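PDB 3PPB: putative tetR family transcription regulator from Shewanella loihica, which probably binds DNA through an N-terminal helix-turn-helix domain and regulates transcription, as members of the TetR family do. Local coordinates for residues L57-F68 against F106-E117. Residues are numbered along the deposited sequence; the frame is centred on the assembly and turned at random.
Sequences LEQLFLGVKQEF and FFQLYSMSPTVE. With EDO (1,2-ethanediol), chain D; EDO (1,2-ethanediol), chain I; EDO (1,2-ethanediol), chain F; EDO (1,2-ethanediol), chain G.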
ATOM      1  N   LEU A  57     -17.854  -1.056   7.611  1.00 37.66           N
ATOM      2  CA  LEU A  57     -16.583  -1.070   6.875  1.00 36.04           C
ATOM      3  C   LEU A  57     -16.099  -2.516   6.647  1.00 40.37           C
ATOM      4  O   LEU A  57     -15.629  -2.834   5.558  1.00 39.23           O
ATOM      5  CB  LEU A  57     -15.482  -0.253   7.598  1.00 35.56           C
ATOM      6  CG  LEU A  57     -14.057  -0.368   6.998  1.00 39.96           C
ATOM      7  CD1 LEU A  57     -14.016   0.165   5.585  1.00 39.67           C
ATOM      8  CD2 LEU A  57     -13.008   0.301   7.880  1.00 42.73           C
ATOM      9  N   GLU A  58     -16.209  -3.376   7.672  1.00 38.14           N
ATOM     10  CA  GLU A  58     -15.750  -4.770   7.599  1.00 37.81           C
ATOM     11  C   GLU A  58     -16.569  -5.577   6.578  1.00 41.80           C
ATOM     12  O   GLU A  58     -15.986  -6.329   5.793  1.00 38.60           O
ATOM     13  CB  GLU A  58     -15.818  -5.420   8.981  1.00 39.34           C
ATOM     14  CG  GLU A  58     -14.767  -4.870   9.926  1.00 45.39           C
ATOM     15  CD  GLU A  58     -14.858  -5.318  11.374  1.00 62.59           C
ATOM     16  OE1 GLU A  58     -15.795  -6.072  11.721  1.00 57.22           O
ATOM     17  OE2 GLU A  58     -13.972  -4.921  12.163  1.00 52.40           O
ATOM     18  N   GLN A  59     -17.903  -5.377   6.568  1.00 41.13           N
ATOM     19  CA  GLN A  59     -18.796  -6.073   5.641  1.00 42.12           C
ATOM     20  C   GLN A  59     -18.552  -5.595   4.218  1.00 44.29           C
ATOM     21  O   GLN A  59     -18.539  -6.410   3.293  1.00 42.71           O
ATOM     22  CB  GLN A  59     -20.287  -5.907   6.035  1.00 45.13           C
ATOM     23  CG  GLN A  59     -20.689  -6.643   7.331  1.00 74.82           C
ATOM     24  CD  GLN A  59     -20.316  -8.110   7.334  1.00100.56           C
ATOM     25  OE1 GLN A  59     -20.786  -8.899   6.507  1.00100.96           O
ATOM     26  NE2 GLN A  59     -19.436  -8.501   8.249  1.00 88.56           N
ATOM     27  N   LEU A  60     -18.333  -4.278   4.048  1.00 41.27           N
ATOM     28  CA  LEU A  60     -18.017  -3.702   2.745  1.00 40.90           C
ATOM     29  C   LEU A  60     -16.690  -4.278   2.230  1.00 42.35           C
ATOM     30  O   LEU A  60     -16.607  -4.738   1.085  1.00 41.70           O
ATOM     31  CB  LEU A  60     -17.938  -2.170   2.870  1.00 41.49           C
ATOM     32  CG  LEU A  60     -17.573  -1.401   1.610  1.00 46.99           C
ATOM     33  CD1 LEU A  60     -18.595  -1.633   0.485  1.00 48.87           C
ATOM     34  CD2 LEU A  60     -17.409   0.082   1.910  1.00 48.29           C
ATOM     35  N   PHE A  61     -15.653  -4.250   3.096  1.00 37.71           N
ATOM     36  CA  PHE A  61     -14.305  -4.744   2.815  1.00 35.46           C
ATOM     37  C   PHE A  61     -14.343  -6.170   2.287  1.00 37.63           C
ATOM     38  O   PHE A  61     -13.830  -6.418   1.197  1.00 36.30           O
ATOM     39  CB  PHE A  61     -13.435  -4.659   4.090  1.00 37.19           C
ATOM     40  CG  PHE A  61     -12.003  -5.113   3.927  1.00 38.94           C
ATOM     41  CD1 PHE A  61     -11.059  -4.284   3.343  1.00 42.18           C
ATOM     42  CD2 PHE A  61     -11.595  -6.362   4.380  1.00 40.19           C
ATOM     43  CE1 PHE A  61      -9.740  -4.714   3.179  1.00 42.18           C
ATOM     44  CE2 PHE A  61     -10.272  -6.773   4.244  1.00 42.14           C
ATOM     45  CZ  PHE A  61      -9.354  -5.945   3.650  1.00 39.77           C
ATOM     46  N   LEU A  62     -14.983  -7.094   3.039  1.00 35.20           N
ATOM     47  CA  LEU A  62     -15.057  -8.512   2.670  1.00 35.29           C
ATOM     48  C   LEU A  62     -15.861  -8.710   1.384  1.00 39.22           C
ATOM     49  O   LEU A  62     -15.491  -9.558   0.550  1.00 36.89           O
ATOM     50  CB  LEU A  62     -15.629  -9.374   3.813  1.00 35.75           C
ATOM     51  CG  LEU A  62     -14.808  -9.429   5.113  1.00 39.56           C
ATOM     52  CD1 LEU A  62     -15.612 -10.061   6.224  1.00 40.22           C
ATOM     53  CD2 LEU A  62     -13.465 -10.169   4.920  1.00 40.54           C
ATOM     54  N   GLY A  63     -16.913  -7.902   1.227  1.00 36.60           N
ATOM     55  CA  GLY A  63     -17.772  -7.919   0.046  1.00 36.30           C
ATOM     56  C   GLY A  63     -17.020  -7.585  -1.226  1.00 37.36           C
ATOM     57  O   GLY A  63     -17.098  -8.336  -2.204  1.00 37.58           O
ATOM     58  N   VAL A  64     -16.256  -6.469  -1.208  1.00 31.93           N
ATOM     59  CA  VAL A  64     -15.453  -6.029  -2.361  1.00 30.81           C
ATOM     60  C   VAL A  64     -14.330  -7.069  -2.624  1.00 35.47           C
ATOM     61  O   VAL A  64     -14.116  -7.439  -3.776  1.00 34.54           O
ATOM     62  CB  VAL A  64     -14.903  -4.571  -2.237  1.00 32.25           C
ATOM     63  CG1 VAL A  64     -14.180  -4.163  -3.515  1.00 31.25           C
ATOM     64  CG2 VAL A  64     -16.040  -3.569  -1.948  1.00 33.14           C
ATOM     65  N   LYS A  65     -13.670  -7.572  -1.564  1.00 32.91           N
ATOM     66  CA  LYS A  65     -12.638  -8.612  -1.707  1.00 32.71           C
ATOM     67  C   LYS A  65     -13.233  -9.850  -2.413  1.00 37.95           C
ATOM     68  O   LYS A  65     -12.601 -10.374  -3.339  1.00 37.69           O
ATOM     69  CB  LYS A  65     -12.029  -9.013  -0.340  1.00 33.82           C
ATOM     70  CG  LYS A  65     -11.087  -7.982   0.275  1.00 37.46           C
ATOM     71  CD  LYS A  65      -9.685  -8.067  -0.309  1.00 46.24           C
ATOM     72  CE  LYS A  65      -8.822  -6.937   0.161  1.00 53.16           C
ATOM     73  NZ  LYS A  65      -7.384  -7.237  -0.062  1.00 58.10           N
ATOM     74  N   GLN A  66     -14.467 -10.272  -2.017  1.00 33.80           N
ATOM     75  CA  GLN A  66     -15.128 -11.422  -2.637  1.00 34.88           C
ATOM     76  C   GLN A  66     -15.405 -11.168  -4.126  1.00 40.82           C
ATOM     77  O   GLN A  66     -15.122 -12.047  -4.937  1.00 42.05           O
ATOM     78  CB  GLN A  66     -16.409 -11.825  -1.903  1.00 36.75           C
ATOM     79  CG  GLN A  66     -16.914 -13.216  -2.340  1.00 38.83           C
ATOM     80  CD  GLN A  66     -15.941 -14.325  -2.018  1.00 42.74           C
ATOM     81  OE1 GLN A  66     -15.658 -14.605  -0.859  1.00 40.55           O
ATOM     82  NE2 GLN A  66     -15.373 -14.956  -3.044  1.00 33.70           N
ATOM     83  N   GLU A  67     -15.891  -9.965  -4.489  1.00 36.79           N
ATOM     84  CA  GLU A  67     -16.123  -9.580  -5.889  1.00 36.84           C
ATOM     85  C   GLU A  67     -14.834  -9.682  -6.720  1.00 39.22           C
ATOM     86  O   GLU A  67     -14.844 -10.229  -7.828  1.00 39.83           O
ATOM     87  CB  GLU A  67     -16.661  -8.148  -5.965  1.00 38.23           C
ATOM     88  CG  GLU A  67     -18.107  -8.008  -5.559  1.00 45.46           C
ATOM     89  CD  GLU A  67     -18.567  -6.567  -5.565  1.00 59.26           C
ATOM     90  OE1 GLU A  67     -18.084  -5.796  -6.426  1.00 46.81           O
ATOM     91  OE2 GLU A  67     -19.383  -6.197  -4.689  1.00 54.01           O
ATOM     92  N   PHE A  68     -13.732  -9.143  -6.178  1.00 33.52           N
ATOM     93  CA  PHE A  68     -12.418  -9.164  -6.806  1.00 32.44           C
ATOM     94  C   PHE A  68     -11.954 -10.612  -7.047  1.00 39.11           C
ATOM     95  O   PHE A  68     -11.556 -10.962  -8.163  1.00 39.53           O
ATOM     96  CB  PHE A  68     -11.424  -8.413  -5.914  1.00 32.64           C
ATOM     97  CG  PHE A  68      -9.977  -8.472  -6.342  1.00 33.05           C
ATOM     98  CD1 PHE A  68      -9.514  -7.694  -7.401  1.00 34.14           C
ATOM     99  CD2 PHE A  68      -9.058  -9.261  -5.649  1.00 34.41           C
ATOM    100  CE1 PHE A  68      -8.164  -7.703  -7.758  1.00 33.72           C
ATOM    101  CE2 PHE A  68      -7.710  -9.274  -6.009  1.00 35.89           C
ATOM    102  CZ  PHE A  68      -7.272  -8.503  -7.064  1.00 33.17           C
ATOM    103  N   PHE A 106     -10.715   2.141  -2.966  1.00 33.72           N
ATOM    104  CA  PHE A 106     -11.075   1.570  -1.664  1.00 32.87           C
ATOM    105  C   PHE A 106      -9.996   0.569  -1.234  1.00 37.01           C
ATOM    106  O   PHE A 106      -9.596   0.595  -0.073  1.00 38.62           O
ATOM    107  CB  PHE A 106     -12.474   0.900  -1.728  1.00 34.55           C
ATOM    108  CG  PHE A 106     -12.872   0.154  -0.476  1.00 35.58           C
ATOM    109  CD1 PHE A 106     -13.456   0.823   0.593  1.00 38.10           C
ATOM    110  CD2 PHE A 106     -12.642  -1.217  -0.356  1.00 37.04           C
ATOM    111  CE1 PHE A 106     -13.798   0.143   1.764  1.00 38.95           C
ATOM    112  CE2 PHE A 106     -12.986  -1.897   0.818  1.00 39.97           C
ATOM    113  CZ  PHE A 106     -13.583  -1.215   1.862  1.00 38.18           C
ATOM    114  N   PHE A 107      -9.485  -0.281  -2.167  1.00 33.39           N
ATOM    115  CA  PHE A 107      -8.396  -1.225  -1.836  1.00 31.83           C
ATOM    116  C   PHE A 107      -7.112  -0.460  -1.520  1.00 36.38           C
ATOM    117  O   PHE A 107      -6.449  -0.727  -0.525  1.00 35.33           O
ATOM    118  CB  PHE A 107      -8.125  -2.220  -2.977  1.00 32.25           C
ATOM    119  CG  PHE A 107      -9.069  -3.385  -3.148  1.00 33.51           C
ATOM    120  CD1 PHE A 107      -9.878  -3.814  -2.093  1.00 36.61           C
ATOM    121  CD2 PHE A 107      -9.101  -4.098  -4.335  1.00 33.64           C
ATOM    122  CE1 PHE A 107     -10.724  -4.910  -2.244  1.00 36.76           C
ATOM    123  CE2 PHE A 107      -9.918  -5.225  -4.468  1.00 36.67           C
ATOM    124  CZ  PHE A 107     -10.730  -5.612  -3.430  1.00 35.14           C
ATOM    125  N   GLN A 108      -6.790   0.519  -2.343  1.00 34.29           N
ATOM    126  CA  GLN A 108      -5.589   1.319  -2.164  1.00 34.15           C
ATOM    127  C   GLN A 108      -5.635   1.976  -0.767  1.00 38.69           C
ATOM    128  O   GLN A 108      -4.655   1.960  -0.038  1.00 37.64           O
ATOM    129  CB  GLN A 108      -5.507   2.336  -3.317  1.00 35.05           C
ATOM    130  CG  GLN A 108      -4.115   2.729  -3.761  1.00 48.08           C
ATOM    131  CD  GLN A 108      -3.199   1.606  -4.192  1.00 52.41           C
ATOM    132  OE1 GLN A 108      -2.429   1.097  -3.393  1.00 45.00           O
ATOM    133  NE2 GLN A 108      -3.173   1.260  -5.477  1.00 44.49           N
ATOM    134  N   LEU A 109      -6.793   2.436  -0.348  1.00 36.01           N
ATOM    135  CA  LEU A 109      -6.889   3.063   0.962  1.00 36.94           C
ATOM    136  C   LEU A 109      -6.957   2.089   2.144  1.00 38.44           C
ATOM    137  O   LEU A 109      -6.449   2.435   3.210  1.00 39.17           O
ATOM    138  CB  LEU A 109      -8.133   3.968   1.014  1.00 38.40           C
ATOM    139  CG  LEU A 109      -8.110   5.234   0.173  1.00 44.13           C
ATOM    140  CD1 LEU A 109      -9.527   5.717  -0.092  1.00 45.51           C
ATOM    141  CD2 LEU A 109      -7.284   6.322   0.858  1.00 47.18           C
ATOM    142  N   TYR A 110      -7.627   0.927   2.001  1.00 32.39           N
ATOM    143  CA  TYR A 110      -7.909   0.082   3.169  1.00 33.39           C
ATOM    144  C   TYR A 110      -7.284  -1.330   3.220  1.00 39.67           C
ATOM    145  O   TYR A 110      -7.162  -1.862   4.326  1.00 40.75           O
ATOM    146  CB  TYR A 110      -9.441  -0.071   3.321  1.00 34.91           C
ATOM    147  CG  TYR A 110     -10.144   1.245   3.584  1.00 37.78           C
ATOM    148  CD1 TYR A 110     -10.283   1.737   4.876  1.00 41.20           C
ATOM    149  CD2 TYR A 110     -10.693   1.988   2.543  1.00 38.13           C
ATOM    150  CE1 TYR A 110     -10.908   2.960   5.122  1.00 40.62           C
ATOM    151  CE2 TYR A 110     -11.320   3.210   2.780  1.00 39.58           C
ATOM    152  CZ  TYR A 110     -11.413   3.697   4.070  1.00 43.88           C
ATOM    153  OH  TYR A 110     -12.034   4.891   4.310  1.00 50.09           O
ATOM    154  N   SER A 111      -6.935  -1.936   2.067  1.00 35.18           N
ATOM    155  CA  SER A 111      -6.408  -3.310   1.933  1.00 35.10           C
ATOM    156  C   SER A 111      -5.201  -3.674   2.801  1.00 40.88           C
ATOM    157  O   SER A 111      -5.083  -4.835   3.220  1.00 41.07           O
ATOM    158  CB  SER A 111      -6.002  -3.578   0.493  1.00 35.89           C
ATOM    159  OG  SER A 111      -7.140  -3.989  -0.231  1.00 50.02           O
HETATM  160  N   MSE A 112      -4.281  -2.739   3.002  1.00 37.45           N
HETATM  161  CA  MSE A 112      -3.062  -3.022   3.751  1.00 38.03           C
HETATM  162  C   MSE A 112      -2.811  -1.990   4.836  1.00 42.74           C
HETATM  163  O   MSE A 112      -1.702  -1.909   5.389  1.00 39.94           O
HETATM  164  CB  MSE A 112      -1.889  -3.045   2.769  1.00 39.56           C
HETATM  165  CG  MSE A 112      -1.012  -4.241   2.971  1.00 46.57           C
HETATM  166 SE   MSE A 112       0.264  -4.411   1.573  0.75 52.99          SE
HETATM  167  CE  MSE A 112       1.019  -2.699   1.651  1.00 49.36           C
ATOM    168  N   SER A 113      -3.873  -1.255   5.182  1.00 41.23           N
ATOM    169  CA  SER A 113      -3.815  -0.183   6.145  1.00 42.88           C
ATOM    170  C   SER A 113      -4.121  -0.669   7.561  1.00 48.55           C
ATOM    171  O   SER A 113      -4.874  -1.640   7.728  1.00 47.57           O
ATOM    172  CB  SER A 113      -4.798   0.921   5.741  1.00 48.05           C
ATOM    173  OG  SER A 113      -6.123   0.641   6.165  1.00 62.06           O
ATOM    174  N   PRO A 114      -3.628   0.063   8.594  1.00 47.78           N
ATOM    175  CA  PRO A 114      -3.976  -0.292   9.980  1.00 49.54           C
ATOM    176  C   PRO A 114      -5.452  -0.035  10.331  1.00 56.05           C
ATOM    177  O   PRO A 114      -5.854  -0.357  11.450  1.00 58.87           O
ATOM    178  CB  PRO A 114      -3.074   0.633  10.825  1.00 52.06           C
ATOM    179  CG  PRO A 114      -2.049   1.198   9.878  1.00 55.47           C
ATOM    180  CD  PRO A 114      -2.735   1.243   8.554  1.00 49.77           C
ATOM    181  N   THR A 115      -6.260   0.539   9.404  1.00 51.49           N
ATOM    182  CA  THR A 115      -7.671   0.879   9.664  1.00 51.86           C
ATOM    183  C   THR A 115      -8.534  -0.382   9.863  1.00 53.56           C
ATOM    184  O   THR A 115      -9.337  -0.421  10.804  1.00 54.87           O
ATOM    185  CB  THR A 115      -8.259   1.779   8.535  1.00 59.43           C
ATOM    186  OG1 THR A 115      -7.339   2.819   8.214  1.00 59.29           O
ATOM    187  CG2 THR A 115      -9.596   2.395   8.906  1.00 56.45           C
ATOM    188  N   VAL A 116      -8.391  -1.385   8.976  1.00 45.54           N
ATOM    189  CA  VAL A 116      -9.201  -2.611   9.066  1.00 44.88           C
ATOM    190  C   VAL A 116      -8.587  -3.534  10.115  1.00 50.75           C
ATOM    191  O   VAL A 116      -7.363  -3.686  10.144  1.00 50.25           O
ATOM    192  CB  VAL A 116      -9.379  -3.328   7.693  1.00 46.57           C
ATOM    193  CG1 VAL A 116     -10.318  -4.527   7.797  1.00 46.25           C
ATOM    194  CG2 VAL A 116      -9.883  -2.361   6.623  1.00 45.86           C
ATOM    195  N   GLU A 117      -9.446  -4.153  10.972  1.00 48.26           N
ATOM    196  CA  GLU A 117      -9.051  -5.139  11.980  1.00 48.61           C
ATOM    197  C   GLU A 117      -8.211  -6.224  11.336  1.00 52.20           C
ATOM    198  O   GLU A 117      -8.563  -6.678  10.238  1.00 51.42           O
ATOM    199  CB  GLU A 117     -10.290  -5.781  12.622  1.00 51.38           C
ATOM    200  CG  GLU A 117     -10.760  -5.108  13.898  1.00 62.09           C
ATOM    201  CD  GLU A 117      -9.797  -5.099  15.068  1.00 83.17           C
ATOM    202  OE1 GLU A 117      -9.000  -6.053  15.218  1.00 82.29           O
ATOM    203  OE2 GLU A 117      -9.862  -4.128  15.854  1.00 79.90           O
TER
HETATM  204  C1  EDO D 203      -5.813  -7.536  -3.314  1.00 59.74           C
HETATM  205  O1  EDO D 203      -6.670  -8.330  -2.497  1.00 61.67           O
HETATM  206  C2  EDO D 203      -6.456  -6.171  -3.492  1.00 57.58           C
HETATM  207  O2  EDO D 203      -6.737  -5.595  -2.219  1.00 58.33           O
HETATM  208  C1  EDO I 212     -12.301  -1.804  10.947  1.00 54.47           C
HETATM  209  O1  EDO I 212     -12.134  -3.200  11.208  1.00 56.31           O
HETATM  210  C2  EDO I 212     -12.592  -1.002  12.209  1.00 53.19           C
HETATM  211  O2  EDO I 212     -12.008  -1.555  13.398  1.00 60.18           O
HETATM  212  C1  EDO F 209      -1.360   1.955   0.549  1.00 63.92           C
HETATM  213  O1  EDO F 209      -1.918   1.840  -0.767  1.00 65.36           O
HETATM  214  C2  EDO F 209      -0.875   0.579   0.992  1.00 61.34           C
HETATM  215  O2  EDO F 209      -0.688   0.560   2.416  1.00 61.44           O
HETATM  216  C1  EDO G 210     -17.105  -6.434 -10.073  1.00 59.31           C
HETATM  217  O1  EDO G 210     -16.795  -6.012  -8.737  1.00 60.35           O
HETATM  218  C2  EDO G 210     -16.755  -7.914 -10.218  1.00 58.45           C
HETATM  219  O2  EDO G 210     -16.941  -8.326 -11.580  1.00 66.14           O
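F107 turns the edge of its ring onto the face of F68, a T-shaped pair with centroids 5.4 Å apart and planes at 84°. V64 packs obliquely against the same ring, its CG1 3.7 Å from CZ of F107. K65 bends at chi2 (-82°), which brings its chain past CE1 of F107 and sets NZ over the ring face, a cation-pi contact 4.9 Å from the centroid. A 1,2-ethanediol, probably from the crystallisation liquor, places O2 over that same face, closer to the ring than NZ; both its oxygens accept from K65 NZ, and S111 OG donates to its O2 at 2.6 Å. With an alanine in place of F107, K65 would probably lose its aromatic partner and F68 the edge that abuts its face, leaving a gap beside V64.

F106, the residue just before it in helix 101-110, keeps CG anti to the backbone N (chi1 174°), a torsion that lays its ring against helix 53-74. There the ring edge meets L57 CD1 and the CA of F61, while L60 CD2 comes in obliquely, 3.6 Å from F106 CE1. L57 CD1 also rests over the rim of one Y110 face; the Y110 hydroxyl is hydrogen-bonded to F22 O in helix 10-24. The F61 ring is sandwiched: K65 CG lies over one face and V116 over the other, with V116 CG1 4.2 Å from the centroid in a CH-pi contact. At the solvent-facing end a second ethanediol links the segments, its O1 donating to E58 OE2 and accepting from E117 N at 2.9 Å. Helix 53-74, which follows the predicted helix-turn-helix, is thus packed by aromatic and aliphatic side chains against helix 101-110 and the loop after it, the joint between DNA-binding and C-terminal domains expected of the all-helical TetR fold.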